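MATE family efflux transporter (Vibrio cholerae, PDB 6IDP) probably exports drugs and other toxic compounds across the bacterial inner membrane, using a conformational change that depends on protons. Local coordinates at residues Leu280-Ile294 / Leu309-Gln321. Residues are numbered along the deposited sequence; the frame is centred on the assembly and turned at random.
Sequences LVAVLAMTMSLPPMI and LVRIACQFVLGFQ. With OLC ((2R)-2,3-dihydroxypropyl (9Z)-octadec-9-enoate), chain P; OLC ((2R)-2,3-dihydroxypropyl (9Z)-octadec-9-enoate), chain N; OLC ((2R)-2,3-dihydroxypropyl (9Z)-octadec-9-enoate), chain G.
M286 lays its terminal methyl against the ring of F316, CE standing 3.4 Å from CD2, while its SD rests against the CB of A313. The bend at chi3 (-32°) turns CE back toward the ring. V317 CG2 touches the same methyl and also meets V283 CG2 at 4.0 Å. The packing continues through A313, whose CB also meets L290 CD2, to L309: its CD2 lies 3.6 Å from L290 CD1, the two side chains alongside one another and pointing opposite ways, and also touches M293 CE. I294 CD1 closes this end against V310 CG2 at 3.8 Å.

Aromatic and lipid contacts form another group. A282 CB sits 3.6 Å from F320 CE2 and near the plane of the F316 ring, at its edge. One face of F316 carries acyl carbon C13 of monoolein chain P, 3.5 Å above the plane; the opposite face takes F320 CB, both offset toward the rim. Monoolein chain N meets the F320 edge.

The axes of 281-294 and 309-321 approach to 10.6 Å at 164°, nearly antiparallel; they belong to consecutive helices 281-299 and 303-330 of the second MatE family region, with helix 360-375 touching L290 and A313. The polar end of Q321 packs on L280 CD2 and V283 CG2. Since no hydrogen bond crosses between the segments, cohesion rests largely on apolar packing, with lipid chains extending it at the phenylalanines.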
loop_
_atom_site.group_PDB
_atom_site.type_symbol
_atom_site.label_atom_id
_atom_site.label_comp_id
_atom_site.label_asym_id
_atom_site.label_seq_id
_atom_site.Cartn_x
_atom_site.Cartn_y
_atom_site.Cartn_z
ATOM N N LEU A 280 5.851 10.725 -0.127
ATOM C CA LEU A 280 5.861 9.736 -1.199
ATOM C C LEU A 280 4.456 9.354 -1.661
ATOM O O LEU A 280 4.268 8.308 -2.282
ATOM C CB LEU A 280 6.611 8.478 -0.749
ATOM C CG LEU A 280 8.142 8.507 -0.769
ATOM C CD1 LEU A 280 8.701 7.349 0.041
ATOM C CD2 LEU A 280 8.672 8.465 -2.198
ATOM N N VAL A 281 3.473 10.197 -1.361
ATOM C CA VAL A 281 2.090 9.861 -1.674
ATOM C C VAL A 281 1.833 9.853 -3.186
ATOM O O VAL A 281 0.998 9.092 -3.668
ATOM C CB VAL A 281 1.099 10.828 -0.967
ATOM C CG1 VAL A 281 1.207 12.236 -1.529
ATOM C CG2 VAL A 281 -0.327 10.306 -1.069
ATOM N N ALA A 282 2.561 10.673 -3.936
ATOM C CA ALA A 282 2.392 10.696 -5.387
ATOM C C ALA A 282 2.991 9.443 -6.012
ATOM O O ALA A 282 2.458 8.910 -6.990
ATOM C CB ALA A 282 3.020 11.940 -5.986
ATOM N N VAL A 283 4.104 8.979 -5.452
ATOM C CA VAL A 283 4.725 7.752 -5.926
ATOM C C VAL A 283 3.808 6.576 -5.604
ATOM O O VAL A 283 3.613 5.679 -6.430
ATOM C CB VAL A 283 6.114 7.534 -5.299
ATOM C CG1 VAL A 283 6.733 6.246 -5.813
ATOM C CG2 VAL A 283 7.021 8.714 -5.606
ATOM N N LEU A 284 3.230 6.605 -4.405
ATOM C CA LEU A 284 2.285 5.584 -3.969
ATOM C C LEU A 284 1.095 5.489 -4.927
ATOM O O LEU A 284 0.691 4.395 -5.321
ATOM C CB LEU A 284 1.808 5.881 -2.546
ATOM C CG LEU A 284 1.259 4.722 -1.709
ATOM C CD1 LEU A 284 -0.237 4.514 -1.927
ATOM C CD2 LEU A 284 2.039 3.437 -1.978
ATOM N N ALA A 285 0.545 6.639 -5.303
ATOM C CA ALA A 285 -0.556 6.690 -6.259
ATOM C C ALA A 285 -0.154 6.073 -7.597
ATOM O O ALA A 285 -0.954 5.397 -8.246
ATOM C CB ALA A 285 -1.020 8.128 -6.460
ATOM N N MET A 286 1.093 6.302 -7.995
ATOM C CA MET A 286 1.599 5.824 -9.279
ATOM C C MET A 286 1.738 4.301 -9.306
ATOM O O MET A 286 1.615 3.683 -10.360
ATOM C CB MET A 286 2.946 6.480 -9.599
ATOM C CG MET A 286 3.195 6.709 -11.084
ATOM S SD MET A 286 4.556 7.858 -11.400
ATOM C CE MET A 286 4.401 8.940 -9.981
ATOM N N THR A 287 1.984 3.696 -8.148
ATOM C CA THR A 287 2.116 2.242 -8.072
ATOM C C THR A 287 0.765 1.546 -8.209
ATOM O O THR A 287 0.692 0.319 -8.250
ATOM C CB THR A 287 2.776 1.791 -6.754
ATOM O OG1 THR A 287 1.978 2.217 -5.645
ATOM C CG2 THR A 287 4.174 2.373 -6.631
ATOM N N MET A 288 -0.302 2.334 -8.272
ATOM C CA MET A 288 -1.634 1.795 -8.500
ATOM C C MET A 288 -2.161 2.155 -9.890
ATOM O O MET A 288 -3.046 1.484 -10.416
ATOM C CB MET A 288 -2.599 2.292 -7.424
ATOM C CG MET A 288 -2.340 1.691 -6.055
ATOM S SD MET A 288 -3.425 2.362 -4.786
ATOM C CE MET A 288 -2.850 4.056 -4.725
ATOM N N SER A 289 -1.612 3.210 -10.482
ATOM C CA SER A 289 -2.076 3.668 -11.789
ATOM C C SER A 289 -1.211 3.132 -12.927
ATOM O O SER A 289 -1.713 2.819 -14.005
ATOM C CB SER A 289 -2.114 5.198 -11.837
ATOM O OG SER A 289 -0.842 5.751 -11.551
ATOM N N LEU A 290 0.088 3.021 -12.676
ATOM C CA LEU A 290 1.039 2.579 -13.691
ATOM C C LEU A 290 0.943 1.086 -14.073
ATOM O O LEU A 290 1.000 0.764 -15.260
ATOM C CB LEU A 290 2.466 2.906 -13.236
ATOM C CG LEU A 290 3.612 2.624 -14.206
ATOM C CD1 LEU A 290 3.382 3.347 -15.520
ATOM C CD2 LEU A 290 4.939 3.038 -13.585
ATOM N N PRO A 291 0.809 0.171 -13.087
ATOM C CA PRO A 291 0.750 -1.244 -13.491
ATOM C C PRO A 291 -0.351 -1.641 -14.498
ATOM O O PRO A 291 -0.058 -2.475 -15.349
ATOM C CB PRO A 291 0.534 -1.972 -12.159
ATOM C CG PRO A 291 1.190 -1.095 -11.156
ATOM C CD PRO A 291 0.890 0.307 -11.618
ATOM N N PRO A 292 -1.576 -1.082 -14.406
ATOM C CA PRO A 292 -2.544 -1.468 -15.443
ATOM C C PRO A 292 -2.129 -1.011 -16.835
ATOM O O PRO A 292 -2.356 -1.729 -17.806
ATOM C CB PRO A 292 -3.829 -0.750 -15.020
ATOM C CG PRO A 292 -3.650 -0.414 -13.592
ATOM C CD PRO A 292 -2.187 -0.208 -13.388
ATOM N N MET A 293 -1.539 0.177 -16.923
ATOM C CA MET A 293 -1.057 0.696 -18.198
ATOM C C MET A 293 0.025 -0.217 -18.768
ATOM O O MET A 293 -0.006 -0.568 -19.945
ATOM C CB MET A 293 -0.519 2.122 -18.034
ATOM C CG MET A 293 -1.515 3.105 -17.436
ATOM S SD MET A 293 -0.815 4.752 -17.166
ATOM C CE MET A 293 -0.709 5.369 -18.846
ATOM N N ILE A 294 0.976 -0.603 -17.919
ATOM C CA ILE A 294 2.069 -1.478 -18.328
ATOM C C ILE A 294 1.560 -2.851 -18.759
ATOM O O ILE A 294 1.965 -3.372 -19.801
ATOM C CB ILE A 294 3.106 -1.660 -17.194
ATOM C CG1 ILE A 294 3.733 -0.318 -16.815
ATOM C CG2 ILE A 294 4.192 -2.636 -17.614
ATOM C CD1 ILE A 294 4.525 0.323 -17.932
ATOM N N LEU A 309 7.077 5.013 -21.137
ATOM C CA LEU A 309 6.225 5.368 -20.001
ATOM C C LEU A 309 6.937 5.190 -18.660
ATOM O O LEU A 309 6.761 5.995 -17.741
ATOM C CB LEU A 309 4.939 4.539 -20.019
ATOM C CG LEU A 309 3.917 4.812 -18.914
ATOM C CD1 LEU A 309 3.459 6.266 -18.936
ATOM C CD2 LEU A 309 2.728 3.871 -19.043
ATOM N N VAL A 310 7.741 4.136 -18.546
ATOM C CA VAL A 310 8.479 3.878 -17.317
ATOM C C VAL A 310 9.527 4.965 -17.078
ATOM O O VAL A 310 9.690 5.449 -15.955
ATOM C CB VAL A 310 9.152 2.488 -17.342
ATOM C CG1 VAL A 310 10.154 2.346 -16.199
ATOM C CG2 VAL A 310 8.097 1.393 -17.261
ATOM N N ARG A 311 10.224 5.358 -18.139
ATOM C CA ARG A 311 11.225 6.412 -18.030
ATOM C C ARG A 311 10.574 7.751 -17.692
ATOM O O ARG A 311 11.121 8.528 -16.910
ATOM C CB ARG A 311 12.039 6.515 -19.322
ATOM C CG ARG A 311 13.085 5.419 -19.461
ATOM C CD ARG A 311 13.752 5.433 -20.825
ATOM N NE ARG A 311 14.880 4.506 -20.881
ATOM C CZ ARG A 311 16.152 4.866 -20.731
ATOM N NH1 ARG A 311 16.463 6.138 -20.526
ATOM N NH2 ARG A 311 17.112 3.954 -20.793
ATOM N N ILE A 312 9.409 8.012 -18.277
ATOM C CA ILE A 312 8.627 9.197 -17.933
ATOM C C ILE A 312 8.281 9.184 -16.446
ATOM O O ILE A 312 8.460 10.181 -15.750
ATOM C CB ILE A 312 7.328 9.289 -18.763
ATOM C CG1 ILE A 312 7.648 9.582 -20.226
ATOM C CG2 ILE A 312 6.409 10.370 -18.211
ATOM C CD1 ILE A 312 6.423 9.605 -21.122
ATOM N N ALA A 313 7.800 8.040 -15.970
ATOM C CA ALA A 313 7.459 7.869 -14.562
ATOM C C ALA A 313 8.667 8.090 -13.656
ATOM O O ALA A 313 8.556 8.730 -12.610
ATOM C CB ALA A 313 6.873 6.485 -14.328
ATOM N N CYS A 314 9.816 7.553 -14.055
ATOM C CA CYS A 314 11.035 7.699 -13.267
ATOM C C CYS A 314 11.503 9.149 -13.234
ATOM O O CYS A 314 11.986 9.625 -12.206
ATOM C CB CYS A 314 12.147 6.801 -13.813
ATOM S SG CYS A 314 11.927 5.044 -13.457
ATOM N N GLN A 315 11.361 9.846 -14.357
ATOM C CA GLN A 315 11.732 11.254 -14.430
ATOM C C GLN A 315 10.906 12.090 -13.464
ATOM O O GLN A 315 11.446 12.937 -12.750
ATOM C CB GLN A 315 11.567 11.791 -15.851
ATOM C CG GLN A 315 12.609 11.287 -16.828
ATOM C CD GLN A 315 12.291 11.672 -18.257
ATOM O OE1 GLN A 315 11.677 12.709 -18.511
ATOM N NE2 GLN A 315 12.699 10.832 -19.200
ATOM N N PHE A 316 9.599 11.854 -13.444
ATOM C CA PHE A 316 8.726 12.585 -12.537
ATOM C C PHE A 316 9.122 12.339 -11.084
ATOM O O PHE A 316 9.289 13.282 -10.317
ATOM C CB PHE A 316 7.259 12.204 -12.747
ATOM C CG PHE A 316 6.341 12.748 -11.687
ATOM C CD1 PHE A 316 5.900 14.062 -11.737
ATOM C CD2 PHE A 316 5.933 11.952 -10.631
ATOM C CE1 PHE A 316 5.063 14.566 -10.755
ATOM C CE2 PHE A 316 5.093 12.453 -9.642
ATOM C CZ PHE A 316 4.660 13.761 -9.708
ATOM N N VAL A 317 9.272 11.068 -10.718
ATOM C CA VAL A 317 9.594 10.693 -9.346
ATOM C C VAL A 317 10.879 11.353 -8.851
ATOM O O VAL A 317 10.906 11.936 -7.768
ATOM C CB VAL A 317 9.721 9.164 -9.203
ATOM C CG1 VAL A 317 10.336 8.802 -7.859
ATOM C CG2 VAL A 317 8.359 8.508 -9.365
ATOM N N LEU A 318 11.937 11.271 -9.652
ATOM C CA LEU A 318 13.210 11.891 -9.300
ATOM C C LEU A 318 13.083 13.405 -9.154
ATOM O O LEU A 318 13.567 13.983 -8.184
ATOM C CB LEU A 318 14.272 11.554 -10.348
ATOM C CG LEU A 318 14.693 10.087 -10.346
ATOM C CD1 LEU A 318 15.743 9.823 -11.410
ATOM C CD2 LEU A 318 15.204 9.708 -8.967
ATOM N N GLY A 319 12.426 14.041 -10.119
ATOM C CA GLY A 319 12.249 15.481 -10.090
ATOM C C GLY A 319 11.358 15.954 -8.955
ATOM O O GLY A 319 11.692 16.895 -8.238
ATOM N N PHE A 320 10.221 15.287 -8.791
ATOM C CA PHE A 320 9.221 15.668 -7.800
ATOM C C PHE A 320 9.740 15.512 -6.367
ATOM O O PHE A 320 9.545 16.398 -5.531
ATOM C CB PHE A 320 7.952 14.836 -8.011
ATOM C CG PHE A 320 6.799 15.229 -7.136
ATOM C CD1 PHE A 320 6.150 16.441 -7.316
ATOM C CD2 PHE A 320 6.338 14.365 -6.157
ATOM C CE1 PHE A 320 5.075 16.793 -6.515
ATOM C CE2 PHE A 320 5.264 14.708 -5.355
ATOM C CZ PHE A 320 4.632 15.924 -5.532
ATOM N N GLN A 321 10.408 14.397 -6.085
ATOM C CA GLN A 321 10.955 14.174 -4.751
ATOM C C GLN A 321 12.172 15.062 -4.469
ATOM O O GLN A 321 12.490 15.324 -3.313
ATOM C CB GLN A 321 11.326 12.699 -4.554
ATOM C CG GLN A 321 10.170 11.713 -4.750
ATOM C CD GLN A 321 8.983 11.992 -3.848
ATOM O OE1 GLN A 321 9.143 12.371 -2.685
ATOM N NE2 GLN A 321 7.780 11.808 -4.384
HETATM C C18 OLC P . -0.469 13.431 -9.743
HETATM C C10 OLC P . 3.860 14.516 -15.630
HETATM C C9 OLC P . 3.732 15.555 -16.486
HETATM C C17 OLC P . 0.999 13.744 -9.938
HETATM C C11 OLC P . 3.023 13.265 -15.801
HETATM C C8 OLC P . 2.754 15.496 -17.642
HETATM C C16 OLC P . 1.374 13.549 -11.393
HETATM C C12 OLC P . 3.560 12.148 -14.930
HETATM C C7 OLC P . 2.437 16.897 -18.120
HETATM C C15 OLC P . 1.580 12.078 -11.674
HETATM C C13 OLC P . 3.237 12.412 -13.475
HETATM C C6 OLC P . 3.169 17.192 -19.412
HETATM C C14 OLC P . 1.857 11.885 -13.148
HETATM C C5 OLC P . 2.503 16.461 -20.557
HETATM C C18 OLC N . 5.475 17.468 2.024
HETATM C C17 OLC N . 5.308 16.679 0.745
HETATM C C16 OLC N . 3.871 16.773 0.280
HETATM C C12 OLC N . 0.602 15.544 -3.186
HETATM C C15 OLC N . 3.694 15.997 -1.007
HETATM C C13 OLC N . 2.068 15.514 -2.809
HETATM C C14 OLC N . 2.224 15.947 -1.367
HETATM C C18 OLC G . 18.454 7.261 -8.040
HETATM C C10 OLC G . 15.224 7.114 -16.332
HETATM C C9 OLC G . 15.308 7.911 -17.418
HETATM C C17 OLC G . 18.748 5.870 -8.555
HETATM C C11 OLC G . 16.465 6.846 -15.507
HETATM C C16 OLC G . 17.707 5.472 -9.580
HETATM C C12 OLC G . 16.095 6.253 -14.164
HETATM C C15 OLC G . 18.096 5.976 -10.954
HETATM C C13 OLC G . 17.347 6.114 -13.322
HETATM C C14 OLC G . 16.977 5.661 -11.926
#